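Local coordinates for protein CT021 (Chlamydia trachomatis serovar L2, PDB 6UXD) that is of unknown function but belongs to a chlamydial family grouped with the LolA and LolB lipoprotein-carrier folds, at residues Phe110-Ser124 and Ser152-Ser164. Residues are numbered along the deposited sequence; the frame is centred on the assembly and turned at random.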
loop_
_atom_site.group_PDB
_atom_site.type_symbol
_atom_site.label_atom_id
_atom_site.label_comp_id
_atom_site.label_asym_id
_atom_site.label_seq_id
_atom_site.Cartn_x
_atom_site.Cartn_y
_atom_site.Cartn_z
ATOM N N PHE A 110 -5.021 3.722 12.217
ATOM C CA PHE A 110 -4.443 4.318 11.014
ATOM C C PHE A 110 -4.846 3.543 9.761
ATOM O O PHE A 110 -5.287 4.129 8.766
ATOM C CB PHE A 110 -2.924 4.367 11.177
ATOM C CG PHE A 110 -2.194 5.017 10.043
ATOM C CD1 PHE A 110 -2.233 6.391 9.867
ATOM C CD2 PHE A 110 -1.426 4.256 9.179
ATOM C CE1 PHE A 110 -1.540 6.992 8.828
ATOM C CE2 PHE A 110 -0.730 4.848 8.142
ATOM C CZ PHE A 110 -0.785 6.219 7.965
ATOM N N PHE A 111 -4.722 2.214 9.801
ATOM C CA PHE A 111 -5.116 1.396 8.656
ATOM C C PHE A 111 -6.598 1.572 8.328
ATOM O O PHE A 111 -6.970 1.727 7.159
ATOM C CB PHE A 111 -4.795 -0.078 8.926
ATOM C CG PHE A 111 -3.370 -0.469 8.602
ATOM C CD1 PHE A 111 -2.890 -0.397 7.299
ATOM C CD2 PHE A 111 -2.519 -0.924 9.595
ATOM C CE1 PHE A 111 -1.587 -0.760 7.001
ATOM C CE2 PHE A 111 -1.211 -1.293 9.306
ATOM C CZ PHE A 111 -0.747 -1.209 8.010
ATOM N N VAL A 112 -7.467 1.539 9.342
ATOM C CA VAL A 112 -8.898 1.664 9.070
ATOM C C VAL A 112 -9.194 3.011 8.421
ATOM O O VAL A 112 -10.035 3.113 7.520
ATOM C CB VAL A 112 -9.725 1.462 10.357
ATOM C CG1 VAL A 112 -11.205 1.783 10.101
ATOM C CG2 VAL A 112 -9.584 0.033 10.868
ATOM N N LYS A 113 -8.513 4.067 8.870
ATOM C CA LYS A 113 -8.692 5.376 8.247
ATOM C C LYS A 113 -8.332 5.332 6.769
ATOM O O LYS A 113 -9.125 5.747 5.915
ATOM C CB LYS A 113 -7.854 6.424 8.978
ATOM C CG LYS A 113 -8.473 6.857 10.291
ATOM C CD LYS A 113 -7.671 7.948 10.963
ATOM C CE LYS A 113 -7.117 7.495 12.296
ATOM N NZ LYS A 113 -6.782 8.661 13.155
ATOM N N ILE A 114 -7.144 4.807 6.444
ATOM C CA ILE A 114 -6.725 4.737 5.046
ATOM C C ILE A 114 -7.765 3.998 4.214
ATOM O O ILE A 114 -8.197 4.475 3.160
ATOM C CB ILE A 114 -5.345 4.073 4.927
ATOM C CG1 ILE A 114 -4.292 4.911 5.640
ATOM C CG2 ILE A 114 -4.967 3.940 3.469
ATOM C CD1 ILE A 114 -3.066 4.117 6.016
ATOM N N LEU A 115 -8.212 2.836 4.696
ATOM C CA LEU A 115 -9.186 2.061 3.938
ATOM C C LEU A 115 -10.478 2.837 3.726
ATOM O O LEU A 115 -11.148 2.660 2.702
ATOM C CB LEU A 115 -9.486 0.741 4.657
ATOM C CG LEU A 115 -8.347 -0.272 4.676
ATOM C CD1 LEU A 115 -8.685 -1.464 5.584
ATOM C CD2 LEU A 115 -8.065 -0.732 3.259
ATOM N N ARG A 116 -10.864 3.675 4.677
ATOM C CA ARG A 116 -12.115 4.406 4.528
ATOM C C ARG A 116 -11.983 5.652 3.660
ATOM O O ARG A 116 -13.004 6.224 3.271
ATOM C CB ARG A 116 -12.659 4.797 5.909
ATOM C CG ARG A 116 -14.104 5.296 5.886
ATOM N N LEU A 117 -10.769 6.087 3.341
ATOM C CA LEU A 117 -10.604 7.317 2.578
ATOM C C LEU A 117 -11.479 7.284 1.325
ATOM O O LEU A 117 -11.435 6.304 0.573
ATOM C CB LEU A 117 -9.130 7.498 2.197
ATOM C CG LEU A 117 -8.175 7.775 3.357
ATOM C CD1 LEU A 117 -6.697 7.631 2.933
ATOM C CD2 LEU A 117 -8.454 9.169 3.925
ATOM N N PRO A 118 -12.264 8.323 1.057
ATOM C CA PRO A 118 -13.048 8.368 -0.181
ATOM C C PRO A 118 -12.190 8.728 -1.393
ATOM O O PRO A 118 -11.102 9.296 -1.283
ATOM C CB PRO A 118 -14.057 9.478 0.099
ATOM C CG PRO A 118 -13.201 10.482 0.864
ATOM C CD PRO A 118 -12.299 9.625 1.760
ATOM N N LEU A 119 -12.711 8.395 -2.568
ATOM C CA LEU A 119 -12.051 8.705 -3.820
ATOM C C LEU A 119 -13.102 9.236 -4.765
ATOM O O LEU A 119 -14.132 8.589 -4.960
ATOM C CB LEU A 119 -11.384 7.477 -4.445
ATOM C CG LEU A 119 -10.320 6.749 -3.637
ATOM C CD1 LEU A 119 -9.957 5.395 -4.307
ATOM C CD2 LEU A 119 -9.100 7.624 -3.458
ATOM N N SER A 120 -12.851 10.414 -5.328
ATOM C CA SER A 120 -13.625 10.952 -6.432
ATOM C C SER A 120 -12.670 11.471 -7.497
ATOM O O SER A 120 -11.566 11.914 -7.171
ATOM C CB SER A 120 -14.527 12.095 -5.958
ATOM O OG SER A 120 -14.912 11.851 -4.614
ATOM N N PRO A 121 -13.059 11.408 -8.762
ATOM C CA PRO A 121 -12.152 11.836 -9.839
ATOM C C PRO A 121 -11.824 13.312 -9.750
ATOM O O PRO A 121 -12.673 14.141 -9.407
ATOM C CB PRO A 121 -12.944 11.532 -11.115
ATOM C CG PRO A 121 -13.959 10.481 -10.696
ATOM C CD PRO A 121 -14.306 10.827 -9.287
ATOM N N ALA A 122 -10.595 13.648 -10.122
ATOM C CA ALA A 122 -10.107 15.012 -10.004
ATOM C C ALA A 122 -9.050 15.255 -11.077
ATOM O O ALA A 122 -8.442 14.303 -11.588
ATOM C CB ALA A 122 -9.514 15.268 -8.607
ATOM N N PRO A 123 -8.797 16.514 -11.423
ATOM C CA PRO A 123 -7.713 16.826 -12.370
ATOM C C PRO A 123 -6.344 16.521 -11.788
ATOM O O PRO A 123 -6.126 16.594 -10.572
ATOM C CB PRO A 123 -7.869 18.338 -12.615
ATOM C CG PRO A 123 -9.127 18.752 -11.970
ATOM C CD PRO A 123 -9.434 17.737 -10.907
ATOM N N SER A 124 -5.392 16.223 -12.686
ATOM C CA SER A 124 -4.009 16.028 -12.277
ATOM C C SER A 124 -3.347 17.328 -11.819
ATOM O O SER A 124 -3.477 18.372 -12.456
ATOM C CB SER A 124 -3.175 15.453 -13.433
ATOM O OG SER A 124 -1.808 15.388 -13.056
ATOM N N SER A 152 -2.437 7.558 -16.304
ATOM C CA SER A 152 -3.034 7.606 -14.984
ATOM C C SER A 152 -4.212 8.569 -14.973
ATOM O O SER A 152 -4.412 9.373 -15.894
ATOM C CB SER A 152 -2.014 8.035 -13.939
ATOM O OG SER A 152 -1.615 9.394 -14.139
ATOM N N SER A 153 -4.979 8.475 -13.898
ATOM C CA SER A 153 -5.994 9.460 -13.559
ATOM C C SER A 153 -5.918 9.749 -12.066
ATOM O O SER A 153 -5.451 8.923 -11.275
ATOM C CB SER A 153 -7.357 8.973 -13.983
ATOM O OG SER A 153 -7.385 8.950 -15.391
ATOM N N ALA A 154 -6.325 10.962 -11.698
ATOM C CA ALA A 154 -6.153 11.431 -10.338
ATOM C C ALA A 154 -7.481 11.326 -9.596
ATOM O O ALA A 154 -8.550 11.423 -10.192
ATOM C CB ALA A 154 -5.657 12.871 -10.307
ATOM N N TRP A 155 -7.385 11.146 -8.286
ATOM C CA TRP A 155 -8.533 10.944 -7.424
ATOM C C TRP A 155 -8.310 11.773 -6.169
ATOM O O TRP A 155 -7.253 11.673 -5.541
ATOM C CB TRP A 155 -8.698 9.457 -7.089
ATOM C CG TRP A 155 -8.931 8.624 -8.316
ATOM C CD1 TRP A 155 -7.987 8.216 -9.213
ATOM C CD2 TRP A 155 -10.183 8.148 -8.808
ATOM N NE1 TRP A 155 -8.577 7.505 -10.222
ATOM C CE2 TRP A 155 -9.922 7.433 -9.988
ATOM C CE3 TRP A 155 -11.506 8.255 -8.363
ATOM C CZ2 TRP A 155 -10.928 6.838 -10.734
ATOM C CZ3 TRP A 155 -12.503 7.639 -9.092
ATOM C CH2 TRP A 155 -12.212 6.945 -10.265
ATOM N N ILE A 156 -9.288 12.594 -5.810
ATOM C CA ILE A 156 -9.152 13.440 -4.633
ATOM C C ILE A 156 -9.747 12.727 -3.427
ATOM O O ILE A 156 -10.770 12.038 -3.524
ATOM C CB ILE A 156 -9.797 14.821 -4.868
ATOM C CG1 ILE A 156 -9.556 15.738 -3.670
ATOM C CG2 ILE A 156 -11.281 14.699 -5.171
ATOM C CD1 ILE A 156 -8.123 16.245 -3.556
ATOM N N SER A 157 -9.074 12.877 -2.290
ATOM C CA SER A 157 -9.540 12.386 -1.012
ATOM C C SER A 157 -9.258 13.435 0.062
ATOM O O SER A 157 -8.663 14.500 -0.188
ATOM C CB SER A 157 -8.871 11.042 -0.683
ATOM O OG SER A 157 -9.570 10.345 0.334
ATOM N N VAL A 158 -9.690 13.132 1.277
ATOM C CA VAL A 158 -9.415 13.994 2.418
ATOM C C VAL A 158 -9.301 13.122 3.650
ATOM O O VAL A 158 -10.065 12.167 3.828
ATOM C CB VAL A 158 -10.495 15.085 2.591
ATOM C CG1 VAL A 158 -11.841 14.460 2.801
ATOM C CG2 VAL A 158 -10.119 16.003 3.754
ATOM N N TRP A 159 -8.317 13.434 4.476
ATOM C CA TRP A 159 -8.118 12.713 5.720
ATOM C C TRP A 159 -9.215 13.092 6.715
ATOM O O TRP A 159 -9.679 14.234 6.726
ATOM C CB TRP A 159 -6.754 13.063 6.297
ATOM C CG TRP A 159 -6.270 12.147 7.350
ATOM C CD1 TRP A 159 -6.347 12.329 8.698
ATOM C CD2 TRP A 159 -5.631 10.883 7.148
ATOM N NE1 TRP A 159 -5.786 11.257 9.350
ATOM C CE2 TRP A 159 -5.336 10.357 8.420
ATOM C CE3 TRP A 159 -5.275 10.150 6.014
ATOM C CZ2 TRP A 159 -4.704 9.129 8.589
ATOM C CZ3 TRP A 159 -4.645 8.936 6.183
ATOM C CH2 TRP A 159 -4.365 8.437 7.460
ATOM N N PRO A 160 -9.646 12.157 7.564
ATOM C CA PRO A 160 -10.689 12.491 8.542
ATOM C C PRO A 160 -10.223 13.554 9.527
ATOM O O PRO A 160 -9.027 13.792 9.714
ATOM C CB PRO A 160 -10.952 11.156 9.252
ATOM C CG PRO A 160 -9.692 10.391 9.071
ATOM C CD PRO A 160 -9.242 10.747 7.680
ATOM N N LYS A 161 -11.200 14.204 10.159
ATOM C CA LYS A 161 -10.910 15.099 11.274
ATOM C C LYS A 161 -10.478 14.259 12.466
ATOM O O LYS A 161 -11.212 13.365 12.900
ATOM C CB LYS A 161 -12.132 15.948 11.620
ATOM N N ASP A 162 -9.286 14.520 12.985
ATOM C CA ASP A 162 -8.733 13.688 14.043
ATOM C C ASP A 162 -7.645 14.481 14.764
ATOM O O ASP A 162 -7.527 15.701 14.603
ATOM C CB ASP A 162 -8.234 12.354 13.467
ATOM C CG ASP A 162 -6.861 12.458 12.803
ATOM O OD1 ASP A 162 -6.431 13.575 12.459
ATOM O OD2 ASP A 162 -6.205 11.410 12.616
ATOM N N SER A 163 -6.843 13.777 15.564
ATOM C CA SER A 163 -5.882 14.384 16.476
ATOM C C SER A 163 -4.464 14.388 15.914
ATOM O O SER A 163 -3.492 14.360 16.678
ATOM C CB SER A 163 -5.916 13.645 17.814
ATOM O OG SER A 163 -7.240 13.243 18.139
ATOM N N SER A 164 -4.325 14.427 14.596
ATOM C CA SER A 164 -3.025 14.287 13.957
ATOM C C SER A 164 -2.767 15.486 13.057
ATOM O O SER A 164 -3.695 16.252 12.768
ATOM C CB SER A 164 -2.967 12.991 13.145
ATOM O OG SER A 164 -3.921 13.013 12.096
HETATM O O HOH W 1 -13.291 12.194 -2.420
HETATM O O HOH W 2 -7.288 13.021 -13.727
#
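The indole of Trp159 lies against Phe110, Lys113 and Ile114 of helix 108-116 and Leu117 just after it, beyond the point where strand 152-158 leaves its antiparallel pairing with strand 118-122; the strand pair thus continues into packing of the helix against the following loop. This is the tightly packed end. Swung anti to its backbone N (chi1 -164°), the indole returns to the helix although its CB points away from it. Trp159 CH2 comes within 3.5 Å of Phe110 CE1, the two rings inclined at 42°, while Leu117 CD2 lies 3.9 Å from Trp159 CE3; Ile171 and Leu166 also touch this buried side chain. Along the strands, Ser120 and Ile156 form a hydrogen-bonded pair, Ile156 N reaching Ser120 O at 2.7 Å. Trp155 has Pro121 over one face and meets Phe175 edge-to-face. The far end of the strand pair is more open to solvent: Pro121, Pro123 and Ser124 are exposed, and a water bridges Ala122 O and Ala154 N. Beyond Trp159, the partly exposed Asp162 makes an Asx turn with Ser164. Asp162 OD2 takes two donors, Trp159 NE1 from above the carboxylate plane at 3.3 Å and, on its anti lone pair, Lys113 NZ at 2.9 Å.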